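Local coordinates for protein Mono(ADP-ribosyl)transferase SpvB (Salmonella typhimurium, PDB 2GWM) that probably transfers ADP-ribose from NAD(+) to an arginine of host actin and so blocks actin polymerization, acting as a secreted toxin through this C-terminal catalytic domain, at residues A[75-80]-A[128-133]; A[84-89]-A[190-195]; A[102-107]-A[157-162]; A[122-127]-A[194-199]. One frame throughout, in Å; residues are numbered along the deposited sequence.

Contact 1: residues A[75-80]-A[128-133]; sequences DHRVVY and LEKGHK
Arg77 lies against Leu128, Glu129 and Lys130; its CB, CD and NE follow one another past a single atom, Leu128 O, before the two terminal nitrogens diverge. CB is 3.9 Å from Leu128 O, and two successive bends, chi2 -65° and chi3 -60°, fold the chain back so that CD passes the same oxygen. NE then donates to Leu128 O at 2.7 Å, with the acceptor 9° out of the guanidinium plane, which helps to set how that plane is turned. NH1 lies 4.0 Å from both CG and CE of Lys130, while NH2 forms a salt bridge to Glu129 OE1 at 2.6 Å. The carboxylate stands almost perpendicular to the guanidinium, so the pair is not coplanar; OE1 is the closer oxygen, and Glu129 OE2 is also engaged by Arg197. In the backbone, Leu128 N donates to Arg77 O at 2.8 Å, joining the approach to edge strand 78-83 of the ADP-ribosyltransferase sheet to the exit of strand 122-127, just before the type II turn Glu129-His132. Leu128 CD1 packs on Val79 CG1 at 4.0 Å and sits over one face of the His132 ring, offset toward its rim. Water 1 bridges the segments: it donates to His76 O at 3.1 Å and lies 2.7 Å from His132 NE2, at the ring edge, while His132 ND1 is bonded to Gly134 N.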
loop_
_atom_site.group_PDB
_atom_site.type_symbol
_atom_site.label_atom_id
_atom_site.label_comp_id
_atom_site.label_asym_id
_atom_site.label_seq_id
_atom_site.Cartn_x
_atom_site.Cartn_y
_atom_site.Cartn_z
ATOM N N ASP A 75 6.226 17.049 -3.079
ATOM C CA ASP A 75 7.685 16.991 -3.141
ATOM C C ASP A 75 8.333 15.908 -2.301
ATOM O O ASP A 75 9.555 15.940 -2.105
ATOM C CB ASP A 75 8.266 18.365 -2.727
ATOM C CG ASP A 75 8.102 19.424 -3.801
ATOM O OD1 ASP A 75 7.717 19.105 -4.956
ATOM O OD2 ASP A 75 8.405 20.611 -3.514
ATOM N N HIS A 76 7.557 14.978 -1.749
ATOM C CA HIS A 76 8.096 13.918 -0.871
ATOM C C HIS A 76 9.132 13.085 -1.560
ATOM O O HIS A 76 9.003 12.762 -2.744
ATOM C CB HIS A 76 6.988 13.035 -0.338
ATOM C CG HIS A 76 5.979 13.791 0.444
ATOM N ND1 HIS A 76 4.891 14.378 -0.156
ATOM C CD2 HIS A 76 5.914 14.123 1.754
ATOM C CE1 HIS A 76 4.180 15.015 0.754
ATOM N NE2 HIS A 76 4.788 14.901 1.916
ATOM N N ARG A 77 10.206 12.797 -0.810
ATOM C CA ARG A 77 11.299 11.976 -1.339
ATOM C C ARG A 77 11.530 10.736 -0.513
ATOM O O ARG A 77 12.411 9.946 -0.852
ATOM C CB ARG A 77 12.586 12.770 -1.467
ATOM C CG ARG A 77 12.521 13.861 -2.535
ATOM C CD ARG A 77 12.359 13.384 -4.018
ATOM N NE ARG A 77 13.471 12.527 -4.447
ATOM C CZ ARG A 77 14.583 12.939 -5.040
ATOM N NH1 ARG A 77 14.778 14.217 -5.292
ATOM N NH2 ARG A 77 15.512 12.054 -5.378
ATOM N N VAL A 78 10.688 10.512 0.500
ATOM C CA VAL A 78 10.700 9.297 1.284
ATOM C C VAL A 78 9.338 9.134 1.952
ATOM O O VAL A 78 8.677 10.093 2.318
ATOM C CB VAL A 78 11.861 9.349 2.324
ATOM C CG1 VAL A 78 11.633 10.483 3.341
ATOM C CG2 VAL A 78 12.094 8.006 2.979
ATOM N N VAL A 79 8.920 7.895 2.097
ATOM C CA VAL A 79 7.701 7.567 2.829
ATOM C C VAL A 79 7.955 6.289 3.621
ATOM O O VAL A 79 8.976 5.597 3.418
ATOM C CB VAL A 79 6.468 7.353 1.860
ATOM C CG1 VAL A 79 6.034 8.644 1.256
ATOM C CG2 VAL A 79 6.773 6.329 0.833
ATOM N N TYR A 80 7.020 5.938 4.489
ATOM C CA TYR A 80 7.238 4.884 5.449
ATOM C C TYR A 80 6.080 3.948 5.508
ATOM O O TYR A 80 4.907 4.327 5.245
ATOM C CB TYR A 80 7.398 5.455 6.885
ATOM C CG TYR A 80 8.364 6.593 6.951
ATOM C CD1 TYR A 80 9.722 6.350 6.924
ATOM C CD2 TYR A 80 7.943 7.900 6.907
ATOM C CE1 TYR A 80 10.638 7.381 6.940
ATOM C CE2 TYR A 80 8.856 8.968 6.913
ATOM C CZ TYR A 80 10.228 8.681 6.943
ATOM O OH TYR A 80 11.224 9.639 6.961
ATOM N N LEU A 128 11.932 7.835 -2.670
ATOM C CA LEU A 128 11.205 8.144 -3.882
ATOM C C LEU A 128 11.988 9.070 -4.733
ATOM O O LEU A 128 12.640 9.943 -4.211
ATOM C CB LEU A 128 9.892 8.862 -3.539
ATOM C CG LEU A 128 8.977 8.074 -2.606
ATOM C CD1 LEU A 128 7.737 8.915 -2.325
ATOM C CD2 LEU A 128 8.587 6.681 -3.128
ATOM N N GLU A 129 11.968 8.861 -6.041
ATOM C CA GLU A 129 12.549 9.810 -6.987
ATOM C C GLU A 129 11.463 10.649 -7.626
ATOM O O GLU A 129 10.301 10.268 -7.628
ATOM C CB GLU A 129 13.329 9.073 -8.078
ATOM C CG GLU A 129 14.559 8.354 -7.621
ATOM C CD GLU A 129 15.473 9.239 -6.825
ATOM O OE1 GLU A 129 15.815 10.333 -7.368
ATOM O OE2 GLU A 129 15.844 8.865 -5.679
ATOM N N LYS A 130 11.843 11.798 -8.164
ATOM C CA LYS A 130 10.867 12.771 -8.679
ATOM C C LYS A 130 10.067 12.136 -9.771
ATOM O O LYS A 130 10.608 11.403 -10.554
ATOM C CB LYS A 130 11.571 13.983 -9.236
ATOM C CG LYS A 130 12.138 14.927 -8.235
ATOM C CD LYS A 130 12.874 16.020 -9.018
ATOM C CE LYS A 130 13.889 16.819 -8.230
ATOM N NZ LYS A 130 14.583 17.799 -9.104
ATOM N N GLY A 131 8.759 12.353 -9.776
ATOM C CA GLY A 131 7.890 11.874 -10.865
ATOM C C GLY A 131 7.231 10.541 -10.596
ATOM O O GLY A 131 6.591 9.942 -11.477
ATOM N N HIS A 132 7.418 10.046 -9.370
ATOM C CA HIS A 132 6.838 8.775 -8.962
ATOM C C HIS A 132 5.297 8.879 -8.960
ATOM O O HIS A 132 4.761 9.979 -8.983
ATOM C CB HIS A 132 7.342 8.404 -7.573
ATOM C CG HIS A 132 6.885 9.352 -6.512
ATOM N ND1 HIS A 132 5.641 9.259 -5.939
ATOM C CD2 HIS A 132 7.474 10.440 -5.958
ATOM C CE1 HIS A 132 5.489 10.231 -5.060
ATOM N NE2 HIS A 132 6.594 10.957 -5.038
ATOM N N LYS A 133 4.622 7.736 -8.903
ATOM C CA LYS A 133 3.152 7.673 -9.059
ATOM C C LYS A 133 2.375 7.782 -7.752
ATOM O O LYS A 133 1.157 7.720 -7.722
ATOM C CB LYS A 133 2.782 6.373 -9.760
ATOM C CG LYS A 133 3.196 6.358 -11.223
ATOM C CD LYS A 133 2.678 5.108 -11.889
ATOM C CE LYS A 133 2.975 5.109 -13.396
ATOM N NZ LYS A 133 2.161 6.088 -14.118
HETATM O O HOH W 1 5.994 13.125 -3.506
#

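Contact 2: residues A[84-89]-A[190-195]; sequences KLDKPA and IKRIIN
The guanidinium of Arg192 meets the carboxylate of Asp86 at its edge, and the aliphatic CG of Lys191 lies over one of its faces, 3.7 Å above the plane and displaced toward the rim. The two charged side chains come from opposite directions, with their planes 58° apart. Consistent with that twist, NH2 of Arg192 gives Asp86 OD1 a sound bond of 2.8 Å, received on the syn lone pair and 12° out of the guanidinium plane, whereas NH1 makes only weak, 3.3 Å bonds to both OD1 and OD2 of Asp86. NH1 has a further acceptor in Thr122 OG1. Lys191 contributes chiefly by its methylenes, CD lying 3.4 Å from Asp86 OD2; its NZ remains 4.5 Å from Asp86 OD1, beyond salt-bridge range. Next to the ion pair, Leu85 CD1 and Ile194 CD1 meet tip to tip at 4.2 Å, and Leu94 of helix 91-97 packs on Leu85, Asp86 and Arg192. Asp121 accepts the backbone N-H groups of Leu85 and Asp86, holding the loop. A salt bridge and an adjoining apolar contact thus tie the loop between strand 78-83 and helix 91-97 to the start of central strand 192-198 in the ADP-ribosyltransferase core.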
loop_
_atom_site.group_PDB
_atom_site.type_symbol
_atom_site.label_atom_id
_atom_site.label_comp_id
_atom_site.label_asym_id
_atom_site.label_seq_id
_atom_site.Cartn_x
_atom_site.Cartn_y
_atom_site.Cartn_z
ATOM N N LYS A 84 4.065 -6.569 8.835
ATOM C CA LYS A 84 4.308 -7.762 9.564
ATOM C C LYS A 84 4.805 -8.740 8.557
ATOM O O LYS A 84 4.012 -9.232 7.710
ATOM C CB LYS A 84 3.008 -8.229 10.188
ATOM C CG LYS A 84 3.183 -9.307 11.139
ATOM C CD LYS A 84 1.863 -9.709 11.751
ATOM C CE LYS A 84 2.099 -10.514 13.007
ATOM N NZ LYS A 84 3.208 -11.542 12.869
ATOM N N LEU A 85 6.107 -9.019 8.571
ATOM C CA LEU A 85 6.698 -10.018 7.682
ATOM C C LEU A 85 7.111 -11.302 8.333
ATOM O O LEU A 85 7.478 -12.228 7.616
ATOM C CB LEU A 85 7.922 -9.471 6.950
ATOM C CG LEU A 85 7.751 -8.355 5.952
ATOM C CD1 LEU A 85 9.144 -8.039 5.344
ATOM C CD2 LEU A 85 6.726 -8.722 4.886
ATOM N N ASP A 86 7.038 -11.419 9.658
ATOM C CA ASP A 86 7.549 -12.587 10.334
ATOM C C ASP A 86 6.531 -13.703 10.548
ATOM O O ASP A 86 6.813 -14.637 11.301
ATOM C CB ASP A 86 8.212 -12.190 11.660
ATOM C CG ASP A 86 9.478 -11.434 11.444
ATOM O OD1 ASP A 86 10.264 -11.859 10.619
ATOM O OD2 ASP A 86 9.720 -10.429 12.114
ATOM N N LYS A 87 5.416 -13.645 9.824
ATOM C CA LYS A 87 4.420 -14.743 9.824
ATOM C C LYS A 87 4.977 -15.938 9.045
ATOM O O LYS A 87 5.480 -15.762 7.936
ATOM C CB LYS A 87 3.122 -14.298 9.159
ATOM C CG LYS A 87 2.551 -12.963 9.644
ATOM C CD LYS A 87 1.053 -12.761 9.378
ATOM C CE LYS A 87 0.632 -13.158 7.975
ATOM N NZ LYS A 87 -0.856 -13.386 7.864
ATOM N N PRO A 88 4.867 -17.159 9.604
ATOM C CA PRO A 88 5.141 -18.358 8.797
ATOM C C PRO A 88 4.698 -18.283 7.334
ATOM O O PRO A 88 5.508 -18.524 6.452
ATOM C CB PRO A 88 4.369 -19.436 9.548
ATOM C CG PRO A 88 4.608 -19.038 10.994
ATOM C CD PRO A 88 4.538 -17.525 10.996
ATOM N N ALA A 89 3.449 -17.892 7.080
ATOM C CA ALA A 89 2.903 -17.827 5.715
ATOM C C ALA A 89 3.555 -16.829 4.779
ATOM O O ALA A 89 3.390 -16.911 3.553
ATOM C CB ALA A 89 1.416 -17.516 5.767
ATOM N N ILE A 190 10.310 -4.325 16.969
ATOM C CA ILE A 190 10.869 -4.176 15.648
ATOM C C ILE A 190 12.024 -5.107 15.438
ATOM O O ILE A 190 12.990 -5.082 16.239
ATOM C CB ILE A 190 11.278 -2.718 15.348
ATOM C CG1 ILE A 190 10.063 -1.782 15.506
ATOM C CG2 ILE A 190 11.904 -2.563 13.979
ATOM C CD1 ILE A 190 10.448 -0.351 15.492
ATOM N N LYS A 191 11.962 -5.869 14.348
ATOM C CA LYS A 191 13.006 -6.794 14.010
ATOM C C LYS A 191 13.980 -6.265 12.975
ATOM O O LYS A 191 15.169 -6.580 12.976
ATOM C CB LYS A 191 12.403 -8.087 13.490
ATOM C CG LYS A 191 13.409 -9.186 13.261
ATOM C CD LYS A 191 12.759 -10.512 13.696
ATOM C CE LYS A 191 13.775 -11.587 13.935
ATOM N NZ LYS A 191 14.279 -12.112 12.647
ATOM N N ARG A 192 13.507 -5.390 12.101
ATOM C CA ARG A 192 14.331 -4.907 11.025
ATOM C C ARG A 192 13.768 -3.643 10.422
ATOM O O ARG A 192 12.558 -3.358 10.485
ATOM C CB ARG A 192 14.458 -5.987 9.959
ATOM C CG ARG A 192 13.130 -6.155 9.228
ATOM C CD ARG A 192 13.175 -7.308 8.246
ATOM N NE ARG A 192 13.372 -8.640 8.825
ATOM C CZ ARG A 192 12.436 -9.360 9.440
ATOM N NH1 ARG A 192 11.237 -8.836 9.646
ATOM N NH2 ARG A 192 12.710 -10.596 9.905
ATOM N N ILE A 193 14.672 -2.876 9.859
ATOM C CA ILE A 193 14.400 -1.813 8.919
ATOM C C ILE A 193 14.858 -2.263 7.570
ATOM O O ILE A 193 15.950 -2.778 7.416
ATOM C CB ILE A 193 15.120 -0.456 9.329
ATOM C CG1 ILE A 193 14.718 -0.013 10.727
ATOM C CG2 ILE A 193 14.913 0.639 8.248
ATOM C CD1 ILE A 193 15.721 0.970 11.306
ATOM N N ILE A 194 14.017 -1.995 6.565
ATOM C CA ILE A 194 14.379 -2.270 5.202
ATOM C C ILE A 194 14.333 -0.943 4.499
ATOM O O ILE A 194 13.309 -0.295 4.420
ATOM C CB ILE A 194 13.472 -3.255 4.498
ATOM C CG1 ILE A 194 13.374 -4.544 5.282
ATOM C CG2 ILE A 194 14.018 -3.520 3.090
ATOM C CD1 ILE A 194 12.464 -5.579 4.658
ATOM N N ASN A 195 15.491 -0.551 3.953
ATOM C CA ASN A 195 15.663 0.655 3.140
ATOM C C ASN A 195 15.439 0.244 1.691
ATOM O O ASN A 195 16.156 -0.604 1.157
ATOM C CB ASN A 195 17.056 1.254 3.346
ATOM C CG ASN A 195 17.302 1.650 4.761
ATOM O OD1 ASN A 195 18.253 1.128 5.440
ATOM N ND2 ASN A 195 16.530 2.606 5.215
#

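Contact 3: residues A[102-107]-A[157-162]; sequences NIIIDK and LKIESI
Leu157 O takes the shortest bond between the strands, from Ile104 N at 2.8 Å, with the donor in the carbonyl plane and an N-H...O angle of 174°. The same oxygen receives a CA-H contact from Ile103. The return bond, Leu157 N to Ile104 O at 2.9 Å, completes the hydrogen-bonded antiparallel pair. One step along, Ile103 and Lys158 form the non-hydrogen-bonded pair, and beyond it Ile159 N donates to Asn102 O at 3.0 Å. Asn102 O also has Lys158 CA 3.4 Å away.

On the face bearing Ile104 and Leu157, Ile104 CD1 meets Ile159 CD1 at 3.8 Å. Ile159 has CG1 anti to its carbonyl carbon (chi1 -54°), and this branch packs 4.0 Å from Asn102 CB while CD1 continues to Ile104. Helix 91-97 closes over the face: Tyr97 and Glu96 touch Ile104, and Glu96 O accepts from Asn102 ND2. Ile103 and Lys158 project from the reverse face. Farther along, Glu160 and Ser161 form a classic beta bulge opposite Asn195. With the strand axes 4.8 Å apart and at 139°, this is a twisted antiparallel pairing in which short strand 103-106 forms the edge of the five-stranded sheet of the ADP-ribosyltransferase fold.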
loop_
_atom_site.group_PDB
_atom_site.type_symbol
_atom_site.label_atom_id
_atom_site.label_comp_id
_atom_site.label_asym_id
_atom_site.label_seq_id
_atom_site.Cartn_x
_atom_site.Cartn_y
_atom_site.Cartn_z
ATOM N N ASN A 102 17.348 -7.115 -4.480
ATOM C CA ASN A 102 16.145 -7.677 -5.119
ATOM C C ASN A 102 15.267 -6.538 -5.664
ATOM O O ASN A 102 15.258 -5.411 -5.150
ATOM C CB ASN A 102 15.366 -8.540 -4.135
ATOM C CG ASN A 102 14.395 -9.517 -4.789
ATOM O OD1 ASN A 102 14.469 -9.812 -5.989
ATOM N ND2 ASN A 102 13.501 -10.079 -3.968
ATOM N N ILE A 103 14.567 -6.822 -6.750
ATOM C CA ILE A 103 13.564 -5.905 -7.268
ATOM C C ILE A 103 12.235 -6.600 -7.151
ATOM O O ILE A 103 12.059 -7.716 -7.674
ATOM C CB ILE A 103 13.900 -5.494 -8.709
ATOM C CG1 ILE A 103 15.220 -4.714 -8.660
ATOM C CG2 ILE A 103 12.805 -4.650 -9.281
ATOM C CD1 ILE A 103 15.655 -4.293 -9.859
ATOM N N ILE A 104 11.332 -5.941 -6.435
ATOM C CA ILE A 104 10.006 -6.504 -6.110
ATOM C C ILE A 104 8.918 -5.662 -6.770
ATOM O O ILE A 104 9.115 -4.480 -6.987
ATOM C CB ILE A 104 9.783 -6.567 -4.618
ATOM C CG1 ILE A 104 10.907 -7.423 -4.019
ATOM C CG2 ILE A 104 8.387 -7.169 -4.260
ATOM C CD1 ILE A 104 10.903 -7.442 -2.576
ATOM N N ILE A 105 7.857 -6.329 -7.206
ATOM C CA ILE A 105 6.693 -5.647 -7.768
ATOM C C ILE A 105 5.563 -5.873 -6.776
ATOM O O ILE A 105 5.242 -7.014 -6.446
ATOM C CB ILE A 105 6.280 -6.222 -9.114
ATOM C CG1 ILE A 105 7.427 -6.068 -10.102
ATOM C CG2 ILE A 105 5.049 -5.499 -9.621
ATOM C CD1 ILE A 105 7.208 -6.581 -11.408
ATOM N N ASP A 106 5.011 -4.784 -6.294
ATOM C CA ASP A 106 3.798 -4.818 -5.479
ATOM C C ASP A 106 2.583 -4.785 -6.397
ATOM O O ASP A 106 2.322 -3.774 -7.032
ATOM C CB ASP A 106 3.738 -3.654 -4.488
ATOM C CG ASP A 106 2.622 -3.827 -3.436
ATOM O OD1 ASP A 106 1.613 -4.479 -3.758
ATOM O OD2 ASP A 106 2.749 -3.338 -2.292
ATOM N N LYS A 107 1.851 -5.887 -6.436
ATOM C CA LYS A 107 0.704 -5.984 -7.344
ATOM C C LYS A 107 -0.541 -5.208 -6.949
ATOM O O LYS A 107 -1.413 -4.998 -7.768
ATOM C CB LYS A 107 0.335 -7.439 -7.532
ATOM C CG LYS A 107 1.450 -8.192 -8.298
ATOM C CD LYS A 107 0.996 -9.585 -8.629
ATOM C CE LYS A 107 2.150 -10.418 -9.165
ATOM N NZ LYS A 107 2.577 -10.083 -10.596
ATOM N N LEU A 157 10.020 -1.750 -6.560
ATOM C CA LEU A 157 10.976 -1.294 -5.575
ATOM C C LEU A 157 12.200 -2.145 -5.476
ATOM O O LEU A 157 12.166 -3.363 -5.567
ATOM C CB LEU A 157 10.361 -1.311 -4.240
ATOM C CG LEU A 157 9.001 -0.602 -4.115
ATOM C CD1 LEU A 157 8.037 -1.670 -4.114
ATOM C CD2 LEU A 157 8.888 0.212 -2.874
ATOM N N LYS A 158 13.267 -1.448 -5.214
ATOM C CA LYS A 158 14.578 -2.071 -5.007
ATOM C C LYS A 158 14.908 -2.124 -3.516
ATOM O O LYS A 158 14.700 -1.159 -2.801
ATOM C CB LYS A 158 15.635 -1.263 -5.707
ATOM C CG LYS A 158 16.941 -1.867 -5.505
ATOM C CD LYS A 158 18.033 -1.112 -6.157
ATOM C CE LYS A 158 19.338 -1.949 -6.098
ATOM N NZ LYS A 158 20.485 -1.328 -6.811
ATOM N N ILE A 159 15.376 -3.292 -3.080
ATOM C CA ILE A 159 15.824 -3.511 -1.700
ATOM C C ILE A 159 17.248 -3.071 -1.663
ATOM O O ILE A 159 18.131 -3.723 -2.267
ATOM C CB ILE A 159 15.771 -5.020 -1.345
ATOM C CG1 ILE A 159 14.376 -5.640 -1.608
ATOM C CG2 ILE A 159 16.242 -5.235 0.071
ATOM C CD1 ILE A 159 13.280 -4.928 -0.992
ATOM N N GLU A 160 17.513 -1.971 -0.955
ATOM C CA GLU A 160 18.868 -1.421 -0.915
ATOM C C GLU A 160 19.684 -1.907 0.293
ATOM O O GLU A 160 20.846 -2.275 0.153
ATOM C CB GLU A 160 18.754 0.103 -0.970
ATOM C CG GLU A 160 18.164 0.569 -2.276
ATOM C CD GLU A 160 18.354 2.040 -2.535
ATOM O OE1 GLU A 160 18.183 2.856 -1.571
ATOM O OE2 GLU A 160 18.620 2.365 -3.706
ATOM N N SER A 161 19.101 -1.892 1.481
ATOM C CA SER A 161 19.755 -2.486 2.644
ATOM C C SER A 161 18.758 -2.918 3.688
ATOM O O SER A 161 17.624 -2.429 3.719
ATOM C CB SER A 161 20.744 -1.504 3.261
ATOM O OG SER A 161 20.174 -0.314 3.742
ATOM N N ILE A 162 19.209 -3.834 4.544
ATOM C CA ILE A 162 18.420 -4.365 5.625
ATOM C C ILE A 162 19.230 -4.129 6.889
ATOM O O ILE A 162 20.457 -4.404 6.896
ATOM C CB ILE A 162 18.070 -5.874 5.472
ATOM C CG1 ILE A 162 17.348 -6.157 4.134
ATOM C CG2 ILE A 162 17.224 -6.327 6.683
ATOM C CD1 ILE A 162 18.183 -6.581 3.008
#

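Contact 4: residues A[122-127]-A[194-199]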
loop_
_atom_site.group_PDB
_atom_site.type_symbol
_atom_site.label_atom_id
_atom_site.label_comp_id
_atom_site.label_asym_id
_atom_site.label_seq_id
_atom_site.Cartn_x
_atom_site.Cartn_y
_atom_site.Cartn_z
ATOM N N THR A 122 8.642 -5.133 10.878
ATOM C CA THR A 122 9.424 -4.562 9.808
ATOM C C THR A 122 9.014 -3.117 9.565
ATOM O O THR A 122 7.815 -2.821 9.402
ATOM C CB THR A 122 9.212 -5.384 8.529
ATOM O OG1 THR A 122 9.580 -6.718 8.758
ATOM C CG2 THR A 122 9.992 -4.823 7.395
ATOM N N ILE A 123 9.964 -2.210 9.504
ATOM C CA ILE A 123 9.735 -0.855 9.099
ATOM C C ILE A 123 10.391 -0.671 7.758
ATOM O O ILE A 123 11.582 -0.910 7.566
ATOM C CB ILE A 123 10.363 0.180 10.067
ATOM C CG1 ILE A 123 9.947 -0.056 11.518
ATOM C CG2 ILE A 123 10.025 1.608 9.659
ATOM C CD1 ILE A 123 8.489 -0.144 11.748
ATOM N N LEU A 124 9.585 -0.274 6.786
ATOM C CA LEU A 124 10.105 0.111 5.461
ATOM C C LEU A 124 10.343 1.601 5.373
ATOM O O LEU A 124 9.470 2.421 5.680
ATOM C CB LEU A 124 9.081 -0.249 4.390
ATOM C CG LEU A 124 8.638 -1.677 4.364
ATOM C CD1 LEU A 124 7.666 -1.932 3.194
ATOM C CD2 LEU A 124 9.733 -2.686 4.354
ATOM N N ASN A 125 11.551 1.983 4.939
ATOM C CA ASN A 125 11.967 3.323 4.703
ATOM C C ASN A 125 12.146 3.397 3.203
ATOM O O ASN A 125 13.022 2.829 2.672
ATOM C CB ASN A 125 13.341 3.537 5.421
ATOM C CG ASN A 125 13.901 4.905 5.246
ATOM O OD1 ASN A 125 13.200 5.919 5.397
ATOM N ND2 ASN A 125 15.234 4.967 4.946
ATOM N N ILE A 126 11.176 4.021 2.547
ATOM C CA ILE A 126 11.006 3.962 1.088
ATOM C C ILE A 126 11.348 5.262 0.415
ATOM O O ILE A 126 10.592 6.236 0.514
ATOM C CB ILE A 126 9.552 3.566 0.742
ATOM C CG1 ILE A 126 9.140 2.272 1.404
ATOM C CG2 ILE A 126 9.409 3.431 -0.771
ATOM C CD1 ILE A 126 7.687 1.933 1.213
ATOM N N TYR A 127 12.493 5.295 -0.258
ATOM C CA TYR A 127 12.920 6.477 -0.966
ATOM C C TYR A 127 12.212 6.608 -2.296
ATOM O O TYR A 127 12.006 5.626 -2.996
ATOM C CB TYR A 127 14.416 6.455 -1.183
ATOM C CG TYR A 127 15.159 6.575 0.157
ATOM C CD1 TYR A 127 15.134 7.768 0.867
ATOM C CD2 TYR A 127 15.797 5.477 0.741
ATOM C CE1 TYR A 127 15.817 7.912 2.050
ATOM C CE2 TYR A 127 16.447 5.588 1.955
ATOM C CZ TYR A 127 16.442 6.810 2.633
ATOM O OH TYR A 127 17.119 6.895 3.847
ATOM N N ILE A 194 14.017 -1.995 6.565
ATOM C CA ILE A 194 14.379 -2.270 5.202
ATOM C C ILE A 194 14.333 -0.943 4.499
ATOM O O ILE A 194 13.309 -0.295 4.420
ATOM C CB ILE A 194 13.472 -3.255 4.498
ATOM C CG1 ILE A 194 13.374 -4.544 5.282
ATOM C CG2 ILE A 194 14.018 -3.520 3.090
ATOM C CD1 ILE A 194 12.464 -5.579 4.658
ATOM N N ASN A 195 15.491 -0.551 3.953
ATOM C CA ASN A 195 15.663 0.655 3.140
ATOM C C ASN A 195 15.439 0.244 1.691
ATOM O O ASN A 195 16.156 -0.604 1.157
ATOM C CB ASN A 195 17.056 1.254 3.346
ATOM C CG ASN A 195 17.302 1.650 4.761
ATOM O OD1 ASN A 195 18.253 1.128 5.440
ATOM N ND2 ASN A 195 16.530 2.606 5.215
ATOM N N MET A 196 14.465 0.877 1.073
ATOM C CA MET A 196 13.981 0.540 -0.266
ATOM C C MET A 196 13.938 1.773 -1.119
ATOM O O MET A 196 13.912 2.893 -0.612
ATOM C CB MET A 196 12.506 0.056 -0.226
ATOM C CG MET A 196 12.263 -1.043 0.632
ATOM S SD MET A 196 10.596 -1.569 0.416
ATOM C CE MET A 196 10.820 -3.267 0.594
ATOM N N ARG A 197 13.807 1.575 -2.444
ATOM C CA ARG A 197 13.669 2.689 -3.360
ATOM C C ARG A 197 12.652 2.344 -4.425
ATOM O O ARG A 197 12.733 1.259 -5.011
ATOM C CB ARG A 197 14.999 3.013 -4.028
ATOM C CG ARG A 197 14.970 4.223 -4.915
ATOM C CD ARG A 197 16.377 4.660 -5.374
ATOM N NE ARG A 197 17.266 4.786 -4.257
ATOM C CZ ARG A 197 17.346 5.821 -3.443
ATOM N NH1 ARG A 197 16.676 6.936 -3.671
ATOM N NH2 ARG A 197 18.095 5.683 -2.363
ATOM N N VAL A 198 11.686 3.227 -4.645
ATOM C CA VAL A 198 10.743 3.021 -5.777
ATOM C C VAL A 198 11.472 3.308 -7.085
ATOM O O VAL A 198 12.140 4.325 -7.197
ATOM C CB VAL A 198 9.484 3.882 -5.609
ATOM C CG1 VAL A 198 8.611 3.804 -6.881
ATOM C CG2 VAL A 198 8.675 3.420 -4.428
ATOM N N LEU A 199 11.409 2.383 -8.055
ATOM C CA LEU A 199 11.928 2.594 -9.393
ATOM C C LEU A 199 10.837 3.098 -10.313
ATOM O O LEU A 199 9.913 2.354 -10.584
ATOM C CB LEU A 199 12.543 1.293 -9.962
ATOM C CG LEU A 199 13.588 0.629 -9.070
ATOM C CD1 LEU A 199 14.059 -0.753 -9.562
ATOM C CD2 LEU A 199 14.805 1.532 -8.956
#
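Backbone hydrogen bonds carry the pairing of Leu124 with Ile194, Asn125 with Asn195, Ile126 with Met196 and Tyr127 with Arg197. Five cross from strand to strand, alternating in direction, from Ile194 N to Ile123 O at 2.8 Å through to Val198 N to Tyr127 O at 2.9 Å. CA-H contacts accompany them, as between Leu124 CA and Ile194 O. The axes are 4.4 Å apart and 29° from each other: this is the parallel pair inside the mixed five-stranded ADP-ribosyltransferase sheet, flanked by strands 78-83 and 155-164.

Apolar packing occupies the face with Leu124 and Met196. Leu124 CD2 lies 3.8 Å from Ile194 CB, the two side chains pointing the same way, and also touches Met196 CE at 4.0 Å. Farther along, Ile126 CG2 meets Val198 CG2 at 3.7 Å. Leu124 is also close to Arg81, a predicted active-site residue.

Polar and charged groups gather on the face with Asn125 and Tyr127. Arg197 sets one guanidinium face over Tyr127 CB, with NH1 at 3.4 Å; ring and guanidinium planes are within 7° of parallel. Arg197 NE is bridged to Glu160 OE2, which helps to hold the group. Asn125 ND2 makes a weak bond to Tyr127 OH at 2.9 Å.

Overall arrangement
Following the chain from the N terminus, contact 1 opens at 75-80, leading into strand 78-83, and closes when the chain returns at 128-133. In between, the chain supplies 84-89, 102-107 and 122-127, the first members of contacts 2, 3 and 4. Contact 3 closes at 157-162; contacts 2 and 4 close last, on the same strand 192-198, where they share Ile194 and Asn195. Contact 3 is thus nested inside contact 2 and crosses contact 4, while contact 1 crosses all three. Contacts 3 and 4 pair neighbouring strands of the five-stranded sheet, contact 1 lies at the 78-83 edge, and contact 2 brings in the loop leading to helix 91-97.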